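Local structure of fiber protein (Duck adenovirus 1, 6ITX) at residues T138-T144 / F288-I294; I159-L165 / I263-I269; F168-T174 / G256-A262. The protein probably attaches the virus to receptors on the host cell during entry, the part described here being the C-terminal head domain, which assembles as a trimer. One frame throughout, in Å; residues are numbered along the deposited sequence.

Interaction 1 of 3, residues T138-T144 / F288-I294; sequences TIQIKAT and FFLTPPI
Phe-289 holds CG between its backbone N and carbonyl carbon (chi1 72°), which folds the ring back toward the partner strand and over the methyl of Ala-143. Ala-143 CB sits over one ring face, displaced toward the rim and 3.7 Å from the centroid, a CH-pi contact for which so small a side chain is well suited. Gln-140 reaches across differently: with CG anti to the backbone N (chi1 180°) and the chain extended, it runs beside the ring of Pro-293 and delivers NE2 to Thr-291 O at 3.1 Å. That bond lies in the carbonyl plane and in the plane of the amide.

The strands are antiparallel, but the 288-294 side has one extra residue between the pair Lys-142/Leu-290 and the pair Ile-139/Ile-294. Pro-292 and Pro-293 have no N-H to give here, and threonine makes good the pattern. Thr-291 OG1 accepts Ile-141 N at 3.1 Å and donates to Pro-292 O at 2.6 Å, while Thr-291 N reaches Ile-141 O at 3.0 Å. Regular pairing resumes where Ile-294 N meets Ile-139 O at 2.7 Å.

Lys-142 lays its aliphatic CB against Leu-290 CD1 (3.7 Å), on the same face as Gln-140. Near Lys-142 a loop of the same chain carrying Tyr-108 covers this face; around Gln-140, Leu-290 and Pro-293 a second subunit comes in, its Ser-202 O taking another hydrogen bond from Gln-140 NE2. The opposite face, with Ile-139, Ile-141, Phe-289 and Ile-294, packs on strands 160-165 and 262-271, while strands 118-131 and 226-235 extend the sheet at either side of the pair.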
loop_
_atom_site.group_PDB
_atom_site.type_symbol
_atom_site.label_atom_id
_atom_site.label_comp_id
_atom_site.label_asym_id
_atom_site.label_seq_id
_atom_site.Cartn_x
_atom_site.Cartn_y
_atom_site.Cartn_z
ATOM N N THR A 138 -3.454 -4.108 9.649
ATOM C CA THR A 138 -3.603 -5.318 8.855
ATOM C C THR A 138 -4.899 -6.005 9.259
ATOM O O THR A 138 -5.335 -5.909 10.410
ATOM C CB THR A 138 -2.418 -6.299 9.022
ATOM O OG1 THR A 138 -2.366 -6.776 10.371
ATOM C CG2 THR A 138 -1.101 -5.635 8.691
ATOM N N ILE A 139 -5.524 -6.688 8.305
ATOM C CA ILE A 139 -6.667 -7.546 8.586
ATOM C C ILE A 139 -6.364 -8.944 8.054
ATOM O O ILE A 139 -5.765 -9.101 6.981
ATOM C CB ILE A 139 -7.969 -6.979 7.990
ATOM C CG1 ILE A 139 -9.151 -7.893 8.316
ATOM C CG2 ILE A 139 -7.830 -6.766 6.507
ATOM C CD1 ILE A 139 -10.493 -7.165 8.362
ATOM N N GLN A 140 -6.743 -9.958 8.831
ATOM C CA GLN A 140 -6.514 -11.354 8.475
ATOM C C GLN A 140 -7.798 -12.112 8.752
ATOM O O GLN A 140 -8.316 -12.050 9.872
ATOM C CB GLN A 140 -5.351 -11.953 9.274
ATOM C CG GLN A 140 -5.073 -13.403 8.950
ATOM C CD GLN A 140 -3.756 -13.911 9.521
ATOM O OE1 GLN A 140 -3.379 -13.595 10.643
ATOM N NE2 GLN A 140 -3.060 -14.711 8.743
ATOM N N ILE A 141 -8.312 -12.815 7.734
ATOM C CA ILE A 141 -9.600 -13.500 7.800
ATOM C C ILE A 141 -9.398 -14.976 7.496
ATOM O O ILE A 141 -8.672 -15.325 6.558
ATOM C CB ILE A 141 -10.619 -12.886 6.818
ATOM C CG1 ILE A 141 -10.841 -11.414 7.157
ATOM C CG2 ILE A 141 -11.964 -13.669 6.833
ATOM C CD1 ILE A 141 -11.459 -11.253 8.521
ATOM N N LYS A 142 -10.045 -15.843 8.283
ATOM C CA LYS A 142 -10.056 -17.281 8.030
ATOM C C LYS A 142 -11.494 -17.761 7.943
ATOM O O LYS A 142 -12.317 -17.399 8.788
ATOM C CB LYS A 142 -9.331 -18.046 9.128
ATOM C CG LYS A 142 -9.224 -19.520 8.838
ATOM C CD LYS A 142 -8.291 -20.174 9.825
ATOM C CE LYS A 142 -8.484 -21.678 9.872
ATOM N NZ LYS A 142 -7.553 -22.228 10.920
ATOM N N ALA A 143 -11.793 -18.590 6.945
ATOM C CA ALA A 143 -13.163 -19.042 6.752
ATOM C C ALA A 143 -13.221 -20.528 6.396
ATOM O O ALA A 143 -12.262 -21.115 5.883
ATOM C CB ALA A 143 -13.854 -18.218 5.667
ATOM N N THR A 144 -14.375 -21.138 6.680
ATOM C CA THR A 144 -14.656 -22.511 6.284
ATOM C C THR A 144 -15.958 -22.569 5.499
ATOM O O THR A 144 -16.880 -21.780 5.724
ATOM C CB THR A 144 -14.757 -23.461 7.495
ATOM O OG1 THR A 144 -15.840 -23.058 8.342
ATOM C CG2 THR A 144 -13.466 -23.476 8.292
ATOM N N PHE A 288 -11.231 -24.699 3.831
ATOM C CA PHE A 288 -10.944 -23.398 4.411
ATOM C C PHE A 288 -10.149 -22.528 3.447
ATOM O O PHE A 288 -9.461 -23.017 2.538
ATOM C CB PHE A 288 -10.144 -23.534 5.690
ATOM C CG PHE A 288 -8.677 -23.806 5.449
ATOM C CD1 PHE A 288 -8.254 -25.045 4.999
ATOM C CD2 PHE A 288 -7.727 -22.824 5.667
ATOM C CE1 PHE A 288 -6.915 -25.307 4.783
ATOM C CE2 PHE A 288 -6.377 -23.086 5.441
ATOM C CZ PHE A 288 -5.977 -24.329 5.006
ATOM N N PHE A 289 -10.251 -21.218 3.668
ATOM C CA PHE A 289 -9.310 -20.256 3.129
ATOM C C PHE A 289 -8.833 -19.368 4.273
ATOM O O PHE A 289 -9.489 -19.249 5.321
ATOM C CB PHE A 289 -9.897 -19.443 1.946
ATOM C CG PHE A 289 -10.955 -18.396 2.318
ATOM C CD1 PHE A 289 -10.608 -17.192 2.940
ATOM C CD2 PHE A 289 -12.279 -18.579 1.953
ATOM C CE1 PHE A 289 -11.578 -16.230 3.234
ATOM C CE2 PHE A 289 -13.248 -17.624 2.239
ATOM C CZ PHE A 289 -12.905 -16.450 2.876
ATOM N N LEU A 290 -7.648 -18.787 4.073
ATOM C CA LEU A 290 -6.982 -18.008 5.114
ATOM C C LEU A 290 -6.130 -16.953 4.422
ATOM O O LEU A 290 -5.132 -17.276 3.763
ATOM C CB LEU A 290 -6.143 -18.908 6.021
ATOM C CG LEU A 290 -5.114 -18.238 6.941
ATOM C CD1 LEU A 290 -5.791 -17.593 8.131
ATOM C CD2 LEU A 290 -4.072 -19.228 7.391
ATOM N N THR A 291 -6.550 -15.701 4.530
ATOM C CA THR A 291 -5.760 -14.608 3.993
ATOM C C THR A 291 -4.500 -14.414 4.845
ATOM O O THR A 291 -4.501 -14.701 6.050
ATOM C CB THR A 291 -6.576 -13.309 3.978
ATOM O OG1 THR A 291 -6.493 -12.655 5.262
ATOM C CG2 THR A 291 -8.041 -13.598 3.651
ATOM N N PRO A 292 -3.425 -13.901 4.259
ATOM C CA PRO A 292 -2.354 -13.378 5.076
ATOM C C PRO A 292 -2.894 -12.182 5.829
ATOM O O PRO A 292 -4.078 -11.839 5.679
ATOM C CB PRO A 292 -1.286 -12.965 4.049
ATOM C CG PRO A 292 -2.091 -12.510 2.879
ATOM C CD PRO A 292 -3.301 -13.457 2.853
ATOM N N PRO A 293 -2.089 -11.531 6.659
ATOM C CA PRO A 293 -2.470 -10.188 7.103
ATOM C C PRO A 293 -2.387 -9.258 5.904
ATOM O O PRO A 293 -1.360 -9.212 5.222
ATOM C CB PRO A 293 -1.423 -9.844 8.174
ATOM C CG PRO A 293 -0.700 -11.123 8.466
ATOM C CD PRO A 293 -0.822 -11.984 7.252
ATOM N N ILE A 294 -3.478 -8.546 5.625
ATOM C CA ILE A 294 -3.529 -7.616 4.503
ATOM C C ILE A 294 -3.315 -6.203 5.053
ATOM O O ILE A 294 -4.161 -5.718 5.820
ATOM C CB ILE A 294 -4.854 -7.718 3.737
ATOM C CG1 ILE A 294 -5.128 -9.171 3.319
ATOM C CG2 ILE A 294 -4.866 -6.741 2.540
ATOM C CD1 ILE A 294 -6.580 -9.454 2.963
#

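Interaction 2 of 3, residues I159-L165 / I263-I269; sequences IRFGLVL and IYMVFVI
The Phe-161 ring receives Phe-267 CB over one face, 3.8 Å from the ring centroid, and has methyls at its edge: Leu-163 CD1 in plane and Ile-269 CD1 near it. The Phe-161 and Phe-267 rings are almost parallel (9°) but slid apart, centroids 4.7 Å from each other, so they overlap little; Phe-161 O lies in plane at the edge of the Phe-267 ring. On the other side of the sheet, Val-268 CG1 covers a face of the Arg-160 guanidinium, 3.5 Å from NH1, while Arg-160 NE forms a salt bridge with Glu-219. Tyr-264, its CG anti to the backbone N (chi1 180°), lies across Gly-162, glycine suiting a place where a side chain would meet the hydroxyl: OH is 3.7 Å from Gly-162 CA and hydrogen-bonds to Lys-218 N. Val-164 CG2 meets the edge of this tyrosine ring.

Regular antiparallel pairing carries these groups, with Phe-267 N to Phe-161 O (2.8 Å) and Leu-165 N to Ile-263 O (2.8 Å) among its bonds. Large apolar residues suit the inward face, where Phe-161 and Phe-267 meet Phe-289 and Ile-294. Such tightly paired strands, with one apolar face turned to a second layer, are characteristic of the antiparallel beta-sandwich of adenovirus fibre heads.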
loop_
_atom_site.group_PDB
_atom_site.type_symbol
_atom_site.label_atom_id
_atom_site.label_comp_id
_atom_site.label_asym_id
_atom_site.label_seq_id
_atom_site.Cartn_x
_atom_site.Cartn_y
_atom_site.Cartn_z
ATOM N N ILE A 159 -16.217 -15.452 -4.750
ATOM C CA ILE A 159 -16.253 -15.355 -3.264
ATOM C C ILE A 159 -16.112 -13.934 -2.734
ATOM O O ILE A 159 -15.007 -13.408 -2.663
ATOM C CB ILE A 159 -15.155 -16.194 -2.562
ATOM C CG1 ILE A 159 -15.249 -17.681 -2.856
ATOM C CG2 ILE A 159 -15.242 -16.035 -1.042
ATOM C CD1 ILE A 159 -14.078 -18.454 -2.224
ATOM N N ARG A 160 -17.227 -13.334 -2.318
ATOM C CA ARG A 160 -17.292 -11.923 -1.958
ATOM C C ARG A 160 -17.975 -11.780 -0.617
ATOM O O ARG A 160 -18.989 -12.432 -0.371
ATOM C CB ARG A 160 -18.064 -11.136 -3.008
ATOM C CG ARG A 160 -17.763 -11.594 -4.403
ATOM C CD ARG A 160 -18.560 -10.859 -5.403
ATOM N NE ARG A 160 -17.750 -9.796 -5.978
ATOM C CZ ARG A 160 -17.348 -9.766 -7.243
ATOM N NH1 ARG A 160 -16.601 -8.745 -7.660
ATOM N NH2 ARG A 160 -17.693 -10.745 -8.087
ATOM N N PHE A 161 -17.427 -10.938 0.251
ATOM C CA PHE A 161 -18.057 -10.748 1.550
ATOM C C PHE A 161 -17.665 -9.394 2.134
ATOM O O PHE A 161 -16.595 -8.854 1.836
ATOM C CB PHE A 161 -17.711 -11.895 2.506
ATOM C CG PHE A 161 -16.238 -12.044 2.812
ATOM C CD1 PHE A 161 -15.435 -12.867 2.039
ATOM C CD2 PHE A 161 -15.672 -11.402 3.913
ATOM C CE1 PHE A 161 -14.072 -13.026 2.335
ATOM C CE2 PHE A 161 -14.312 -11.556 4.230
ATOM C CZ PHE A 161 -13.512 -12.363 3.442
ATOM N N GLY A 162 -18.559 -8.845 2.946
ATOM C CA GLY A 162 -18.374 -7.534 3.555
ATOM C C GLY A 162 -18.307 -7.652 5.068
ATOM O O GLY A 162 -19.041 -8.437 5.674
ATOM N N LEU A 163 -17.429 -6.863 5.668
ATOM C CA LEU A 163 -17.231 -6.846 7.108
ATOM C C LEU A 163 -17.231 -5.406 7.568
ATOM O O LEU A 163 -16.929 -4.493 6.805
ATOM C CB LEU A 163 -15.896 -7.466 7.518
ATOM C CG LEU A 163 -15.675 -8.916 7.126
ATOM C CD1 LEU A 163 -14.198 -9.192 7.184
ATOM C CD2 LEU A 163 -16.447 -9.832 8.077
ATOM N N VAL A 164 -17.540 -5.199 8.831
ATOM C CA VAL A 164 -17.399 -3.882 9.419
ATOM C C VAL A 164 -16.432 -3.998 10.574
ATOM O O VAL A 164 -16.472 -4.974 11.333
ATOM C CB VAL A 164 -18.755 -3.298 9.872
ATOM C CG1 VAL A 164 -18.581 -1.901 10.435
ATOM C CG2 VAL A 164 -19.753 -3.292 8.693
ATOM N N LEU A 165 -15.533 -3.025 10.669
ATOM C CA LEU A 165 -14.667 -2.849 11.824
ATOM C C LEU A 165 -15.239 -1.709 12.636
ATOM O O LEU A 165 -15.390 -0.604 12.116
ATOM C CB LEU A 165 -13.233 -2.509 11.419
ATOM C CG LEU A 165 -12.527 -3.410 10.422
ATOM C CD1 LEU A 165 -11.025 -3.217 10.584
ATOM C CD2 LEU A 165 -12.945 -4.886 10.590
ATOM N N ILE A 263 -15.389 1.321 9.645
ATOM C CA ILE A 263 -14.732 0.981 8.385
ATOM C C ILE A 263 -15.410 -0.241 7.776
ATOM O O ILE A 263 -15.487 -1.296 8.419
ATOM C CB ILE A 263 -13.232 0.719 8.564
ATOM C CG1 ILE A 263 -12.532 1.978 9.052
ATOM C CG2 ILE A 263 -12.623 0.294 7.259
ATOM C CD1 ILE A 263 -12.239 1.919 10.533
ATOM N N TYR A 264 -15.900 -0.092 6.539
ATOM C CA TYR A 264 -16.432 -1.199 5.752
ATOM C C TYR A 264 -15.330 -1.790 4.886
ATOM O O TYR A 264 -14.493 -1.070 4.333
ATOM C CB TYR A 264 -17.590 -0.735 4.860
ATOM C CG TYR A 264 -18.224 -1.817 3.997
ATOM C CD1 TYR A 264 -18.930 -2.879 4.571
ATOM C CD2 TYR A 264 -18.142 -1.766 2.611
ATOM C CE1 TYR A 264 -19.526 -3.867 3.788
ATOM C CE2 TYR A 264 -18.748 -2.750 1.809
ATOM C CZ TYR A 264 -19.436 -3.802 2.403
ATOM O OH TYR A 264 -20.032 -4.788 1.615
ATOM N N MET A 265 -15.325 -3.108 4.776
ATOM C CA MET A 265 -14.298 -3.811 4.028
ATOM C C MET A 265 -14.973 -4.911 3.247
ATOM O O MET A 265 -15.557 -5.815 3.848
ATOM C CB MET A 265 -13.251 -4.389 4.962
ATOM C CG MET A 265 -12.625 -3.311 5.802
ATOM S SD MET A 265 -11.132 -3.882 6.552
ATOM C CE MET A 265 -10.105 -2.484 6.275
ATOM N N VAL A 266 -14.932 -4.829 1.924
ATOM C CA VAL A 266 -15.460 -5.896 1.088
ATOM C C VAL A 266 -14.283 -6.611 0.441
ATOM O O VAL A 266 -13.354 -5.966 -0.064
ATOM C CB VAL A 266 -16.476 -5.374 0.055
ATOM C CG1 VAL A 266 -15.931 -4.193 -0.703
ATOM C CG2 VAL A 266 -16.885 -6.500 -0.879
ATOM N N PHE A 267 -14.295 -7.938 0.526
ATOM C CA PHE A 267 -13.248 -8.805 -0.005
ATOM C C PHE A 267 -13.783 -9.502 -1.240
ATOM O O PHE A 267 -14.893 -10.047 -1.209
ATOM C CB PHE A 267 -12.836 -9.870 1.014
ATOM C CG PHE A 267 -12.201 -9.326 2.248
ATOM C CD1 PHE A 267 -12.953 -8.678 3.199
ATOM C CD2 PHE A 267 -10.847 -9.479 2.461
ATOM C CE1 PHE A 267 -12.362 -8.186 4.332
ATOM C CE2 PHE A 267 -10.243 -8.979 3.590
ATOM C CZ PHE A 267 -10.997 -8.336 4.532
ATOM N N VAL A 268 -13.005 -9.497 -2.317
ATOM C CA VAL A 268 -13.311 -10.286 -3.509
ATOM C C VAL A 268 -12.119 -11.196 -3.768
ATOM O O VAL A 268 -10.978 -10.724 -3.864
ATOM C CB VAL A 268 -13.609 -9.406 -4.731
ATOM C CG1 VAL A 268 -13.923 -10.258 -5.946
ATOM C CG2 VAL A 268 -14.757 -8.491 -4.430
ATOM N N ILE A 269 -12.382 -12.493 -3.866
ATOM C CA ILE A 269 -11.354 -13.523 -3.950
ATOM C C ILE A 269 -11.723 -14.402 -5.134
ATOM O O ILE A 269 -12.894 -14.778 -5.278
ATOM C CB ILE A 269 -11.283 -14.340 -2.640
ATOM C CG1 ILE A 269 -10.640 -13.521 -1.510
ATOM C CG2 ILE A 269 -10.560 -15.660 -2.840
ATOM C CD1 ILE A 269 -10.762 -14.189 -0.114
#

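Interaction 3 of 3, residues F168-T174 / G256-A262; sequences FSARDPT and GATTLNA
Hydrogen bonding centres on Asp-172, whose carboxylate reaches from one loop to the other. Ala-257 N donates to Asp-172 OD1 over 3.3 Å; the bond is nearly straight at the hydrogen (166°), but the donor stands above the carboxylate plane. The second oxygen, Asp-172 OD2, takes a weak bond from Thr-258 OG1 at 2.8 Å. With CG anti to the backbone N (chi1 -159°), the carboxylate turns to both donors, and aspartate suits the place because its two oxygens can each serve one of two successive residues. Threonine is equally apt at 258, since its hydroxyl faces the acid while its methyl remains for apolar contact.

Aromatic packing centres on Phe-168. Leu-260 CB lies over one face of the ring, 3.7 Å from its centroid and 17° off the normal, and Leu-260 CD1 continues across the same ring to touch Phe-168 CG at 3.6 Å. The two side chains run antiparallel alongside one another, so the branched leucine is spread along the flat surface. At the ring edge, near its plane, lie Asn-261 O and Ala-262 N; the small methyl of Ala-262 comes within 4.1 Å of Phe-168 CZ from the side of the ring away from Leu-260. Leu-194 and Ala-197, from another loop, also pack on Phe-168.

Purely aliphatic contact is slighter: Thr-258 CG2 meets Arg-171 CG at 3.8 Å, the two chains meeting roughly perpendicular. No backbone-to-backbone hydrogen bond joins the two segments; side chains, with one backbone N-H, make the contact. With no cation across the contact, the two donors, one distant and one only weakly bonded, would modestly favour the ionised form of this buried acid; the contact thus combines a carboxylate-centred polar part with phenylalanine-leucine packing.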
loop_
_atom_site.group_PDB
_atom_site.type_symbol
_atom_site.label_atom_id
_atom_site.label_comp_id
_atom_site.label_asym_id
_atom_site.label_seq_id
_atom_site.Cartn_x
_atom_site.Cartn_y
_atom_site.Cartn_z
ATOM N N PHE A 168 -14.840 1.442 18.004
ATOM C CA PHE A 168 -15.564 2.135 19.064
ATOM C C PHE A 168 -16.869 1.418 19.411
ATOM O O PHE A 168 -17.841 2.046 19.842
ATOM C CB PHE A 168 -15.836 3.585 18.658
ATOM C CG PHE A 168 -16.567 3.710 17.352
ATOM C CD1 PHE A 168 -17.957 3.703 17.317
ATOM C CD2 PHE A 168 -15.868 3.806 16.156
ATOM C CE1 PHE A 168 -18.634 3.802 16.123
ATOM C CE2 PHE A 168 -16.540 3.909 14.953
ATOM C CZ PHE A 168 -17.924 3.909 14.938
ATOM N N SER A 169 -16.907 0.098 19.217
ATOM C CA SER A 169 -18.109 -0.673 19.512
ATOM C C SER A 169 -18.507 -0.632 20.985
ATOM O O SER A 169 -19.641 -1.007 21.306
ATOM C CB SER A 169 -17.921 -2.129 19.094
ATOM O OG SER A 169 -16.918 -2.767 19.876
ATOM N N ALA A 170 -17.618 -0.211 21.893
ATOM C CA ALA A 170 -18.001 -0.182 23.303
ATOM C C ALA A 170 -18.959 0.974 23.578
ATOM O O ALA A 170 -19.943 0.816 24.318
ATOM C CB ALA A 170 -16.760 -0.098 24.193
ATOM N N ARG A 171 -18.703 2.134 22.957
ATOM C CA ARG A 171 -19.600 3.282 23.029
ATOM C C ARG A 171 -20.761 3.164 22.048
ATOM O O ARG A 171 -21.821 3.755 22.270
ATOM C CB ARG A 171 -18.801 4.567 22.753
ATOM C CG ARG A 171 -19.630 5.821 22.530
ATOM C CD ARG A 171 -18.843 7.068 22.928
ATOM N NE ARG A 171 -17.443 6.750 23.231
ATOM C CZ ARG A 171 -16.900 6.802 24.448
ATOM N NH1 ARG A 171 -15.616 6.487 24.630
ATOM N NH2 ARG A 171 -17.639 7.174 25.487
ATOM N N ASP A 172 -20.600 2.405 20.971
ATOM C CA ASP A 172 -21.585 2.363 19.888
ATOM C C ASP A 172 -21.860 0.920 19.456
ATOM O O ASP A 172 -21.665 0.549 18.290
ATOM C CB ASP A 172 -21.115 3.207 18.707
ATOM C CG ASP A 172 -22.249 3.619 17.820
ATOM O OD1 ASP A 172 -23.390 3.199 18.122
ATOM O OD2 ASP A 172 -22.008 4.354 16.833
ATOM N N PRO A 173 -22.362 0.087 20.375
ATOM C CA PRO A 173 -22.548 -1.340 20.064
ATOM C C PRO A 173 -23.340 -1.619 18.801
ATOM O O PRO A 173 -23.115 -2.660 18.180
ATOM C CB PRO A 173 -23.295 -1.872 21.294
ATOM C CG PRO A 173 -23.063 -0.875 22.367
ATOM C CD PRO A 173 -22.881 0.443 21.706
ATOM N N THR A 174 -24.285 -0.767 18.407
ATOM C CA THR A 174 -25.127 -1.153 17.279
ATOM C C THR A 174 -24.411 -1.033 15.944
ATOM O O THR A 174 -24.926 -1.522 14.933
ATOM C CB THR A 174 -26.423 -0.330 17.231
ATOM O OG1 THR A 174 -26.121 1.066 17.104
ATOM C CG2 THR A 174 -27.260 -0.586 18.473
ATOM N N GLY A 256 -27.409 4.575 14.618
ATOM C CA GLY A 256 -26.379 4.542 15.632
ATOM C C GLY A 256 -26.615 5.546 16.755
ATOM O O GLY A 256 -27.535 6.365 16.736
ATOM N N ALA A 257 -25.733 5.460 17.757
ATOM C CA ALA A 257 -25.782 6.312 18.936
ATOM C C ALA A 257 -24.724 7.408 18.938
ATOM O O ALA A 257 -24.796 8.313 19.780
ATOM C CB ALA A 257 -25.632 5.464 20.212
ATOM N N THR A 258 -23.746 7.349 18.033
ATOM C CA THR A 258 -22.703 8.364 17.961
ATOM C C THR A 258 -22.413 8.720 16.502
ATOM O O THR A 258 -22.719 7.964 15.576
ATOM C CB THR A 258 -21.412 7.909 18.675
ATOM O OG1 THR A 258 -21.121 6.543 18.343
ATOM C CG2 THR A 258 -21.554 8.051 20.203
ATOM N N THR A 259 -21.820 9.906 16.327
ATOM C CA THR A 259 -21.469 10.541 15.055
ATOM C C THR A 259 -20.291 9.855 14.315
ATOM O O THR A 259 -19.848 10.370 13.278
ATOM C CB THR A 259 -21.137 12.024 15.325
ATOM O OG1 THR A 259 -20.468 12.607 14.195
ATOM C CG2 THR A 259 -20.248 12.158 16.567
ATOM N N LEU A 260 -19.796 8.715 14.805
ATOM C CA LEU A 260 -18.487 8.203 14.426
ATOM C C LEU A 260 -18.544 7.313 13.188
ATOM O O LEU A 260 -19.566 6.683 12.894
ATOM C CB LEU A 260 -17.886 7.403 15.576
ATOM C CG LEU A 260 -17.537 8.174 16.836
ATOM C CD1 LEU A 260 -16.575 7.343 17.674
ATOM C CD2 LEU A 260 -16.937 9.529 16.468
ATOM N N ASN A 261 -17.408 7.235 12.486
ATOM C CA ASN A 261 -17.273 6.469 11.248
ATOM C C ASN A 261 -16.635 5.116 11.548
ATOM O O ASN A 261 -15.539 5.055 12.117
ATOM C CB ASN A 261 -16.408 7.210 10.225
ATOM C CG ASN A 261 -17.050 8.474 9.699
ATOM O OD1 ASN A 261 -18.269 8.582 9.593
ATOM N ND2 ASN A 261 -16.218 9.435 9.341
ATOM N N ALA A 262 -17.299 4.039 11.140
ATOM C CA ALA A 262 -16.668 2.732 11.184
ATOM C C ALA A 262 -15.990 2.500 9.838
ATOM O O ALA A 262 -16.003 3.376 8.971
ATOM C CB ALA A 262 -17.693 1.650 11.523
#

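Interactions 1 and 2, with centres 11 Å apart, belong to facing layers of the head and meet in its core: Ile-141 CD1 is 3.7 Å from Leu-163 CD1, and Ile-139 CD1 is 3.8 Å from Met-265 SD. Along the chain the contacts are nested, interaction 3 inside 2 and 2 inside 1. Interaction 3 lies just beyond one end of the strand pair of interaction 2, touching it where Ala-262 CB meets Leu-165 O, with centres 19 Å apart. It is separated from interaction 1 by about 25 Å between centres. A central apolar core thus joins the two layers, interaction 1 adds a surface for a second subunit, and interaction 3 ties together the loops at the margin.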